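Local coordinates for NLP/P60 family protein (Bacillus cereus ATCC 10987, PDB 3H41) that probably hydrolyses gamma-D-glutamyl-L-lysine bonds in murein peptides as a cysteine peptidase of the C40 family, releasing the dipeptide L-Ala-gamma-D-Glu during peptidoglycan degradation, at residues Pro118-Thr123 and Ala168-Asn173; Leu148-Leu151 and Ser157-Val160; Thr222-His227 and Gly253-Phe258; Gln238-Val243 and Gly265-Val270. One frame throughout, in Å; residues are numbered along the deposited sequence. Where two conformers were deposited one is given.

Contact 1 (Pro118-Thr123 and Ala168-Asn173); sequences PFVLVT and AWLRKN
The core of a bacterial SH3-type domain is where L170, on strand 167-171, reaches the valines of strand 119-122. Its CD1 methyl reaches both valines, 4.2 Å from CG1 of V120 and 4.4 Å from CG2 of V122, and L170 CD2 lies about as near to the same V120 methyl (4.3 Å). V120 and L170 each point their CB toward the other segment, and in V120 CG1 stands anti to the backbone N (chi1 175°), a rotation that presents this methyl to the leucine. Both strands belong to one strongly bent antiparallel sheet, but they are not neighbours in it. Strands 147-153 and 157-161 come between them in the sheet order, and no direct hydrogen bond joins the two segments; the methyls meet across the inside of the curve, as in small beta barrels, with Y158 and V160 also against V120. Where the strands end, a water takes over from the hydrocarbon. It donates to the backbone O of N173 at 2.7 Å and is hydrogen-bonded to OG1 of T123 at 2.5 Å, bridging two oxygens 4.5 Å apart. K124 NZ is a second partner of the N173 carbonyl.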
# COMPACT_ATOMS: atom_id res chain seq x y z
N PRO A 118 19.67 7.56 -2.60
CA PRO A 118 18.92 7.09 -3.75
C PRO A 118 18.46 5.63 -3.58
O PRO A 118 19.15 4.83 -2.93
CB PRO A 118 19.90 7.25 -4.92
CG PRO A 118 20.80 8.43 -4.47
CD PRO A 118 20.95 8.18 -2.98
N PHE A 119 17.30 5.32 -4.13
CA PHE A 119 16.64 4.04 -3.89
C PHE A 119 16.05 3.48 -5.16
O PHE A 119 15.83 4.18 -6.14
CB PHE A 119 15.58 4.14 -2.79
CG PHE A 119 14.44 5.09 -3.09
CD1 PHE A 119 13.44 4.78 -4.01
CD2 PHE A 119 14.29 6.26 -2.34
CE1 PHE A 119 12.40 5.65 -4.26
CE2 PHE A 119 13.24 7.15 -2.58
CZ PHE A 119 12.30 6.85 -3.56
N VAL A 120 15.79 2.17 -5.12
CA VAL A 120 15.10 1.47 -6.16
C VAL A 120 13.67 1.32 -5.70
O VAL A 120 13.42 0.94 -4.55
CB VAL A 120 15.71 0.05 -6.39
CG1 VAL A 120 14.86 -0.74 -7.42
CG2 VAL A 120 17.17 0.17 -6.86
N LEU A 121 12.74 1.68 -6.58
CA LEU A 121 11.31 1.54 -6.32
C LEU A 121 10.84 0.38 -7.19
O LEU A 121 11.11 0.33 -8.38
CB LEU A 121 10.56 2.82 -6.67
CG LEU A 121 9.07 2.75 -6.24
CD1 LEU A 121 8.65 3.88 -5.37
CD2 LEU A 121 8.24 2.73 -7.51
N VAL A 122 10.17 -0.59 -6.58
CA VAL A 122 9.73 -1.75 -7.30
C VAL A 122 8.49 -1.32 -8.13
O VAL A 122 7.55 -0.77 -7.56
CB VAL A 122 9.37 -2.88 -6.33
CG1 VAL A 122 8.75 -4.05 -7.06
CG2 VAL A 122 10.59 -3.31 -5.58
N THR A 123 8.50 -1.57 -9.43
CA THR A 123 7.53 -0.97 -10.35
C THR A 123 6.64 -2.00 -11.08
O THR A 123 5.87 -1.63 -11.95
CB THR A 123 8.23 -0.04 -11.37
OG1 THR A 123 9.34 -0.73 -11.97
CG2 THR A 123 8.73 1.22 -10.66
N ALA A 168 20.84 -7.74 -1.70
CA ALA A 168 19.95 -8.43 -2.61
C ALA A 168 19.98 -7.77 -3.95
O ALA A 168 20.41 -6.61 -4.11
CB ALA A 168 18.51 -8.40 -2.07
N TRP A 169 19.40 -8.44 -4.93
CA TRP A 169 19.31 -7.87 -6.26
C TRP A 169 18.00 -8.22 -6.96
O TRP A 169 17.35 -9.20 -6.60
CB TRP A 169 20.49 -8.33 -7.08
CG TRP A 169 20.51 -9.77 -7.52
CD1 TRP A 169 21.08 -10.83 -6.88
CD2 TRP A 169 20.01 -10.26 -8.76
NE1 TRP A 169 20.92 -11.97 -7.63
CE2 TRP A 169 20.26 -11.64 -8.79
CE3 TRP A 169 19.31 -9.66 -9.83
CZ2 TRP A 169 19.87 -12.47 -9.88
CZ3 TRP A 169 18.90 -10.48 -10.91
CH2 TRP A 169 19.20 -11.87 -10.93
N LEU A 170 17.60 -7.37 -7.90
CA LEU A 170 16.42 -7.60 -8.73
C LEU A 170 16.72 -7.24 -10.18
O LEU A 170 17.60 -6.43 -10.46
CB LEU A 170 15.20 -6.83 -8.25
CG LEU A 170 15.26 -5.32 -8.24
CD1 LEU A 170 13.81 -4.75 -8.25
CD2 LEU A 170 16.05 -4.82 -7.03
N ARG A 171 16.00 -7.87 -11.09
CA ARG A 171 16.11 -7.52 -12.50
C ARG A 171 15.75 -6.07 -12.71
O ARG A 171 14.82 -5.57 -12.08
CB ARG A 171 15.21 -8.40 -13.36
CG ARG A 171 15.70 -9.81 -13.56
CD ARG A 171 16.71 -9.88 -14.69
NE ARG A 171 17.30 -11.21 -14.79
CZ ARG A 171 18.04 -11.66 -15.80
NH1 ARG A 171 18.36 -10.87 -16.82
NH2 ARG A 171 18.55 -12.89 -15.74
N LYS A 172 16.49 -5.41 -13.60
CA LYS A 172 16.22 -4.02 -13.92
C LYS A 172 14.79 -3.73 -14.40
O LYS A 172 14.29 -2.62 -14.21
CB LYS A 172 17.17 -3.57 -15.02
CG LYS A 172 18.45 -3.06 -14.50
CD LYS A 172 19.33 -2.69 -15.70
CE LYS A 172 20.19 -1.53 -15.37
NZ LYS A 172 21.35 -1.47 -16.30
N ASN A 173 14.17 -4.68 -15.08
CA ASN A 173 12.83 -4.49 -15.57
C ASN A 173 11.79 -4.48 -14.42
O ASN A 173 10.62 -4.11 -14.65
CB ASN A 173 12.45 -5.58 -16.56
CG ASN A 173 13.10 -5.41 -17.92
OD1 ASN A 173 13.31 -4.29 -18.40
ND2 ASN A 173 13.40 -6.54 -18.57
O HOH W 1 8.79 -2.26 -13.89

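Contact 2 (Leu148-Leu151 and Ser157-Val160); sequences LPLL and SYRV
R159 O accepts the short backbone bond of this contact, from L151 N at 2.7 Å, with an N-H...O angle of 167°. It belongs to the beta hairpin formed by strands 147-153 and 157-161, part of the SH3-type domain, and the two short pieces cross at 113°, far from simple antiparallel alignment. Such a steep angle is consistent with a strongly bent sheet. L150 and V160 form a non-hydrogen-bonded pair, their CA atoms 4.6 Å apart. Next to it the backbones come close enough for a CA-H...O contact, from V160 CA to P149 O at 3.1 Å.

The side chains divide by branch. The CB atoms of L148 and V160 meet at 3.9 Å, and the two side chains run at about a right angle to each other; V160 CG2 also reaches CD1 of the leucine. L170 and V120 add to the hydrocarbon around this valine. Further along the first strand, in L151, CG lies anti to the carbonyl carbon, which carries CD1 back over the peptide that follows V160 CA, 3.5 Å from V160 C. R159 turns its guanidinium elsewhere, and its NH2 is hydrogen-bonded to N132 O. L150 sends its chain in another direction: CG is anti to the backbone N (chi1 176°), and CD1 comes obliquely to the ring of Y158, 3.9 Å from its CD1 atom.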
# COMPACT_ATOMS: atom_id res chain seq x y z
N LEU A 148 14.05 0.39 -1.59
CA LEU A 148 15.25 -0.04 -0.90
C LEU A 148 16.47 0.73 -1.42
O LEU A 148 16.57 1.02 -2.63
CB LEU A 148 15.46 -1.54 -1.06
CG LEU A 148 14.35 -2.43 -0.48
CD1 LEU A 148 14.45 -3.83 -1.09
CD2 LEU A 148 14.37 -2.50 1.04
N PRO A 149 17.40 1.06 -0.52
CA PRO A 149 18.57 1.84 -0.98
C PRO A 149 19.36 1.13 -2.10
O PRO A 149 19.62 -0.07 -2.02
CB PRO A 149 19.43 1.95 0.27
CG PRO A 149 18.52 1.73 1.42
CD PRO A 149 17.44 0.81 0.92
N LEU A 150 19.75 1.90 -3.11
CA LEU A 150 20.48 1.38 -4.24
C LEU A 150 21.94 1.28 -3.81
O LEU A 150 22.50 2.27 -3.32
CB LEU A 150 20.39 2.33 -5.42
CG LEU A 150 21.18 2.03 -6.70
CD1 LEU A 150 20.69 0.75 -7.38
CD2 LEU A 150 21.07 3.25 -7.63
N LEU A 151 22.54 0.11 -4.02
CA LEU A 151 23.97 -0.05 -3.79
C LEU A 151 24.81 0.01 -5.07
O LEU A 151 25.90 0.58 -5.06
CB LEU A 151 24.24 -1.33 -3.05
CG LEU A 151 23.55 -1.49 -1.69
CD1 LEU A 151 23.72 -2.93 -1.21
CD2 LEU A 151 24.07 -0.50 -0.67
N SER A 157 20.66 -5.74 -13.63
CA SER A 157 20.12 -5.72 -12.26
C SER A 157 20.45 -4.48 -11.47
O SER A 157 21.34 -3.71 -11.82
CB SER A 157 20.63 -6.94 -11.48
OG SER A 157 22.04 -6.92 -11.40
N TYR A 158 19.71 -4.29 -10.39
CA TYR A 158 20.07 -3.33 -9.37
C TYR A 158 20.41 -4.15 -8.14
O TYR A 158 19.72 -5.15 -7.85
CB TYR A 158 18.88 -2.45 -8.98
CG TYR A 158 18.26 -1.65 -10.09
CD1 TYR A 158 18.94 -0.58 -10.66
CD2 TYR A 158 16.99 -1.93 -10.54
CE1 TYR A 158 18.35 0.16 -11.67
CE2 TYR A 158 16.39 -1.18 -11.56
CZ TYR A 158 17.08 -0.14 -12.12
OH TYR A 158 16.52 0.63 -13.12
N ARG A 159 21.44 -3.73 -7.41
CA ARG A 159 21.69 -4.26 -6.08
C ARG A 159 21.18 -3.29 -5.03
O ARG A 159 21.37 -2.05 -5.14
CB ARG A 159 23.20 -4.51 -5.94
CG ARG A 159 23.59 -5.28 -4.71
CD ARG A 159 25.03 -5.82 -4.89
NE ARG A 159 25.26 -7.00 -4.09
CZ ARG A 159 26.32 -7.20 -3.32
NH1 ARG A 159 27.28 -6.29 -3.24
NH2 ARG A 159 26.43 -8.34 -2.62
N VAL A 160 20.52 -3.83 -4.01
CA VAL A 160 19.94 -3.02 -2.97
C VAL A 160 20.25 -3.56 -1.58
O VAL A 160 20.60 -4.74 -1.41
CB VAL A 160 18.38 -2.94 -3.15
CG1 VAL A 160 18.03 -2.30 -4.48
CG2 VAL A 160 17.77 -4.36 -3.02

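Contact 3 (Thr222-His227 and Gly253-Phe258); sequences TIYKSH and GDLIFF
Y224, on helix 218-225, reaches G253 with the whole length of its side chain and donates its phenol proton to the glycine carbonyl, OH to O 2.6 Å. The CA atoms of the two residues stay 9.5 Å apart. In the papain-like fold of NlpC/P60 peptidases the helix that follows the nucleophile packs against the central antiparallel sheet, and this bond ties this part of the helix to the loop leading into strand 255-259.

The tyrosine leaves the helix with chi1 at -87°, and its ring is turned nearly perpendicular to the CA-CB-CG plane by a chi2 of -89°. The glycine oxygen then lies at the ring edge, in the ring plane, where a phenol proton can reach it. Seen from the acceptor the fit is less regular, because the hydroxyl stands 41° above the carbonyl plane, away from the lone pairs. L192 of helix 189-197 also packs on this tyrosine.

L255, the first residue of the strand, turns its CB toward the helix. Its CG sits beside the backbone N, from where CD2 reaches the ring, and the two side chains slide past each other in opposite directions. V270 and M272 of the adjacent strand 267-275 also touch the leucine. Its CD2 methyl comes obliquely to the tyrosine ring, 4.0 Å from CE2.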
# COMPACT_ATOMS: atom_id res chain seq x y z
N THR A 222 -1.51 4.08 -2.77
CA THR A 222 -0.30 3.45 -3.35
C THR A 222 0.06 3.96 -4.74
O THR A 222 1.22 4.21 -5.03
CB THR A 222 -0.43 1.90 -3.35
OG1 THR A 222 -0.54 1.45 -1.99
CG2 THR A 222 0.79 1.22 -4.05
N ILE A 223 -0.94 4.16 -5.59
CA ILE A 223 -0.74 4.66 -6.95
C ILE A 223 -0.13 6.05 -6.88
O ILE A 223 0.90 6.33 -7.54
CB ILE A 223 -2.07 4.75 -7.72
CG1 ILE A 223 -2.53 3.36 -8.14
CG2 ILE A 223 -1.93 5.64 -8.96
CD1 ILE A 223 -3.93 3.35 -8.70
N TYR A 224 -0.72 6.92 -6.06
CA TYR A 224 -0.17 8.28 -5.93
C TYR A 224 1.20 8.31 -5.28
O TYR A 224 2.08 9.02 -5.77
CB TYR A 224 -1.16 9.21 -5.23
CG TYR A 224 -2.13 9.83 -6.20
CD1 TYR A 224 -1.82 11.06 -6.85
CD2 TYR A 224 -3.34 9.23 -6.52
CE1 TYR A 224 -2.67 11.63 -7.74
CE2 TYR A 224 -4.20 9.82 -7.44
CZ TYR A 224 -3.85 11.03 -8.03
OH TYR A 224 -4.65 11.65 -8.95
N LYS A 225 1.39 7.53 -4.22
CA LYS A 225 2.63 7.56 -3.46
C LYS A 225 3.82 7.11 -4.30
O LYS A 225 4.91 7.70 -4.22
CB LYS A 225 2.51 6.69 -2.22
CG LYS A 225 3.77 6.79 -1.37
CD LYS A 225 3.52 6.82 0.11
CE LYS A 225 4.84 6.76 0.89
NZ LYS A 225 4.74 5.99 2.18
N SER A 226 3.57 6.10 -5.13
CA SER A 226 4.60 5.55 -6.04
C SER A 226 5.03 6.52 -7.12
O SER A 226 6.07 6.30 -7.77
CB SER A 226 4.12 4.24 -6.66
OG SER A 226 3.09 4.42 -7.63
N HIS A 227 4.23 7.56 -7.34
CA HIS A 227 4.51 8.62 -8.30
C HIS A 227 4.83 9.94 -7.59
O HIS A 227 4.72 11.05 -8.19
CB HIS A 227 3.32 8.79 -9.26
CG HIS A 227 3.19 7.66 -10.23
ND1 HIS A 227 4.00 7.55 -11.35
CD2 HIS A 227 2.39 6.56 -10.23
CE1 HIS A 227 3.67 6.46 -12.02
NE2 HIS A 227 2.71 5.83 -11.36
N GLY A 253 -7.44 10.91 -13.60
CA GLY A 253 -6.68 10.94 -12.37
C GLY A 253 -7.42 11.44 -11.15
O GLY A 253 -7.01 11.16 -10.00
N ASP A 254 -8.51 12.20 -11.37
CA ASP A 254 -9.25 12.72 -10.25
C ASP A 254 -9.75 11.56 -9.39
O ASP A 254 -10.06 10.49 -9.91
CB ASP A 254 -10.43 13.58 -10.68
CG ASP A 254 -10.03 14.96 -11.19
OD1 ASP A 254 -8.86 15.38 -10.96
OD2 ASP A 254 -10.90 15.62 -11.83
N LEU A 255 -9.76 11.76 -8.07
CA LEU A 255 -10.33 10.74 -7.16
C LEU A 255 -11.80 11.06 -6.91
O LEU A 255 -12.18 12.22 -6.68
CB LEU A 255 -9.59 10.68 -5.84
CG LEU A 255 -8.13 10.11 -5.90
CD1 LEU A 255 -7.52 9.90 -4.49
CD2 LEU A 255 -8.05 8.86 -6.75
N ILE A 256 -12.62 10.02 -6.99
CA ILE A 256 -14.07 10.16 -6.82
C ILE A 256 -14.48 9.39 -5.58
O ILE A 256 -14.01 8.28 -5.33
CB ILE A 256 -14.83 9.66 -8.06
CG1 ILE A 256 -14.14 10.13 -9.34
CG2 ILE A 256 -16.30 10.11 -8.02
CD1 ILE A 256 -14.01 11.62 -9.47
N PHE A 257 -15.37 10.00 -4.79
CA PHE A 257 -15.75 9.51 -3.49
C PHE A 257 -17.23 9.15 -3.43
O PHE A 257 -18.04 9.77 -4.10
CB PHE A 257 -15.33 10.54 -2.41
CG PHE A 257 -13.87 10.75 -2.40
CD1 PHE A 257 -13.05 9.89 -1.69
CD2 PHE A 257 -13.29 11.75 -3.17
CE1 PHE A 257 -11.65 10.05 -1.72
CE2 PHE A 257 -11.90 11.91 -3.20
CZ PHE A 257 -11.09 11.07 -2.48
N PHE A 258 -17.53 8.12 -2.65
CA PHE A 258 -18.91 7.68 -2.45
C PHE A 258 -19.18 7.61 -0.96
O PHE A 258 -18.33 7.13 -0.18
CB PHE A 258 -19.16 6.34 -3.16
CG PHE A 258 -18.77 6.38 -4.61
CD1 PHE A 258 -19.67 6.84 -5.58
CD2 PHE A 258 -17.46 6.11 -5.00
CE1 PHE A 258 -19.30 6.93 -6.93
CE2 PHE A 258 -17.08 6.22 -6.36
CZ PHE A 258 -18.01 6.62 -7.31

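Contact 4 (Gln238-Val243 and Gly265-Val270); sequences QSRNGV and GSVHHV. With DGL (D-glutamic acid), chain C.
A polar amide end set against a valine is the odd feature here: OE1 of Q238 lies over the two methyls of V270, 3.7 Å from CG2 and 3.8 Å from CG1, with no direct hydrogen bond between the two segments. The glutamine and valine side chains meet at about a right angle. Beyond CG the glutamine chain is extended (chi2 -177°), which places the buried amide beside T220, P232 and S217. OE1 is hydrogen-bonded to T220 OG1, while NE2 is hydrogen-bonded to the backbone oxygens of P232 and S217. With both ends of the amide held in this way, its rotation is probably fixed.

One residue on, S239 meets V267. Its OG is 3.7 Å from CG2 of the valine and its CB 4.0 Å from the same methyl. The serine oxygen is also hydrogen-bonded to G236 O, and it accepts a bond from NH1 of R240 at 3.0 Å, bent to 136° at the hydrogen. The guanidinium thus lies beside S239, whose CB sits at its edge; R240 NH1 is 4.4 Å from V267 CG2.

Between the two valines, H268 and H269 both face F258 in a classic beta bulge. The backbone O of H268 comes 3.0 Å from CD of the bound D-glutamic acid, and H269, the inferred proton acceptor, is in one of its two conformers hydrogen-bonded through NE2 to H281 ND1. The 238-243 loop packs against the strand that carries this bulge, which, with H268 in the D-glutamate pocket, lines the substrate cleft of an NlpC/P60 cysteine peptidase.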
# COMPACT_ATOMS: atom_id res chain seq x y z
N GLN A 238 -8.81 11.22 2.34
CA GLN A 238 -8.55 11.47 0.92
C GLN A 238 -9.59 12.43 0.32
O GLN A 238 -9.28 13.27 -0.54
CB GLN A 238 -8.55 10.17 0.13
CG GLN A 238 -7.28 9.36 0.26
CD GLN A 238 -7.28 8.10 -0.59
OE1 GLN A 238 -7.97 8.01 -1.62
NE2 GLN A 238 -6.46 7.10 -0.18
N SER A 239 -10.83 12.29 0.77
CA SER A 239 -11.92 13.08 0.22
C SER A 239 -11.86 14.58 0.61
O SER A 239 -12.61 15.38 0.05
CB SER A 239 -13.29 12.50 0.66
OG SER A 239 -13.64 12.91 1.98
N ARG A 240 -11.04 14.91 1.60
CA ARG A 240 -10.92 16.28 2.17
C ARG A 240 -9.50 16.86 1.95
O ARG A 240 -9.19 17.93 2.46
CB ARG A 240 -11.25 16.31 3.66
CG ARG A 240 -12.74 16.05 4.00
CD ARG A 240 -13.64 16.67 2.96
NE ARG A 240 -15.02 16.81 3.39
CZ ARG A 240 -16.03 15.99 3.06
NH1 ARG A 240 -15.83 14.91 2.32
NH2 ARG A 240 -17.25 16.27 3.50
N ASN A 241 -8.67 16.17 1.19
CA ASN A 241 -7.37 16.70 0.77
C ASN A 241 -7.28 16.84 -0.73
O ASN A 241 -8.15 16.37 -1.44
CB ASN A 241 -6.29 15.86 1.42
CG ASN A 241 -6.18 16.17 2.91
OD1 ASN A 241 -5.57 17.17 3.28
ND2 ASN A 241 -6.84 15.37 3.78
N GLY A 242 -6.28 17.56 -1.23
CA GLY A 242 -6.27 17.96 -2.62
C GLY A 242 -7.32 19.05 -2.91
O GLY A 242 -7.89 19.59 -2.00
N VAL A 243 -7.58 19.31 -4.17
CA VAL A 243 -8.47 20.39 -4.58
C VAL A 243 -9.85 19.86 -5.02
O VAL A 243 -9.98 18.97 -5.86
CB VAL A 243 -7.80 21.25 -5.71
CG1 VAL A 243 -8.73 22.35 -6.19
CG2 VAL A 243 -6.50 21.85 -5.19
N GLY A 265 -23.63 10.99 4.08
CA GLY A 265 -23.00 10.49 5.28
C GLY A 265 -21.51 10.26 5.17
O GLY A 265 -20.81 10.95 4.44
N SER A 266 -20.99 9.29 5.93
CA SER A 266 -19.56 9.10 5.91
C SER A 266 -19.13 8.51 4.56
O SER A 266 -19.85 7.74 3.94
CB SER A 266 -19.09 8.22 7.07
OG SER A 266 -19.87 7.06 7.10
N VAL A 267 -17.95 8.93 4.12
CA VAL A 267 -17.31 8.43 2.90
C VAL A 267 -16.90 7.01 3.20
O VAL A 267 -16.35 6.77 4.26
CB VAL A 267 -16.09 9.28 2.56
CG1 VAL A 267 -15.15 8.58 1.51
CG2 VAL A 267 -16.56 10.60 2.07
N HIS A 268 -17.21 6.09 2.30
CA HIS A 268 -16.72 4.72 2.43
C HIS A 268 -16.18 4.09 1.14
O HIS A 268 -15.89 2.91 1.14
CB HIS A 268 -17.83 3.80 3.00
CG HIS A 268 -18.99 3.62 2.07
ND1 HIS A 268 -19.22 2.45 1.39
CD2 HIS A 268 -19.96 4.48 1.69
CE1 HIS A 268 -20.31 2.58 0.65
NE2 HIS A 268 -20.77 3.81 0.80
N HIS A 269 -16.04 4.84 0.05
CA HIS A 269 -15.43 4.29 -1.15
C HIS A 269 -14.73 5.38 -1.94
O HIS A 269 -15.16 6.54 -1.94
CB HIS A 269 -16.46 3.54 -2.04
CG HIS A 269 -15.83 2.87 -3.22
ND1 HIS A 269 -14.95 1.82 -3.10
CD2 HIS A 269 -15.90 3.15 -4.55
CE1 HIS A 269 -14.53 1.45 -4.29
NE2 HIS A 269 -15.08 2.25 -5.19
N VAL A 270 -13.65 5.00 -2.62
CA VAL A 270 -12.92 5.90 -3.47
C VAL A 270 -12.52 5.14 -4.73
O VAL A 270 -12.21 3.92 -4.67
CB VAL A 270 -11.72 6.53 -2.78
CG1 VAL A 270 -10.76 5.44 -2.23
CG2 VAL A 270 -10.99 7.55 -3.71
N DGL C . -10.24 1.41 4.64
CA DGL C . -11.53 1.95 4.20
C DGL C . -11.48 3.45 4.06
O DGL C . -12.49 4.15 4.20
CB DGL C . -11.94 1.31 2.86
CG DGL C . -13.36 1.69 2.39
CD DGL C . -14.45 1.63 3.45
OE1 DGL C . -15.25 0.68 3.38
OE2 DGL C . -14.57 2.52 4.33
OXT DGL C . -10.41 4.00 3.73

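In the fold
Contacts 1 and 2 share one antiparallel sheet of the SH3-type domain, their centres 6 Å apart: 147-153 pairs with 119-122, and 157-161 with 167-171, and along the chain the hairpin of contact 2 falls between the two segments of contact 1. Contacts 3 and 4 come later, inside the NlpC/P60 domain. Their centres are 11 Å apart, their segments alternate in sequence, and strands 255-259 and 267-275 lie side by side in its central sheet. Contact 1 touches contact 3 through L121 and S226, which brings the region at the C-terminal side of helix 218-225 against the SH3-type domain, whereas contact 4, about 33 Å from contact 1 between centres, sits at the catalytic cleft.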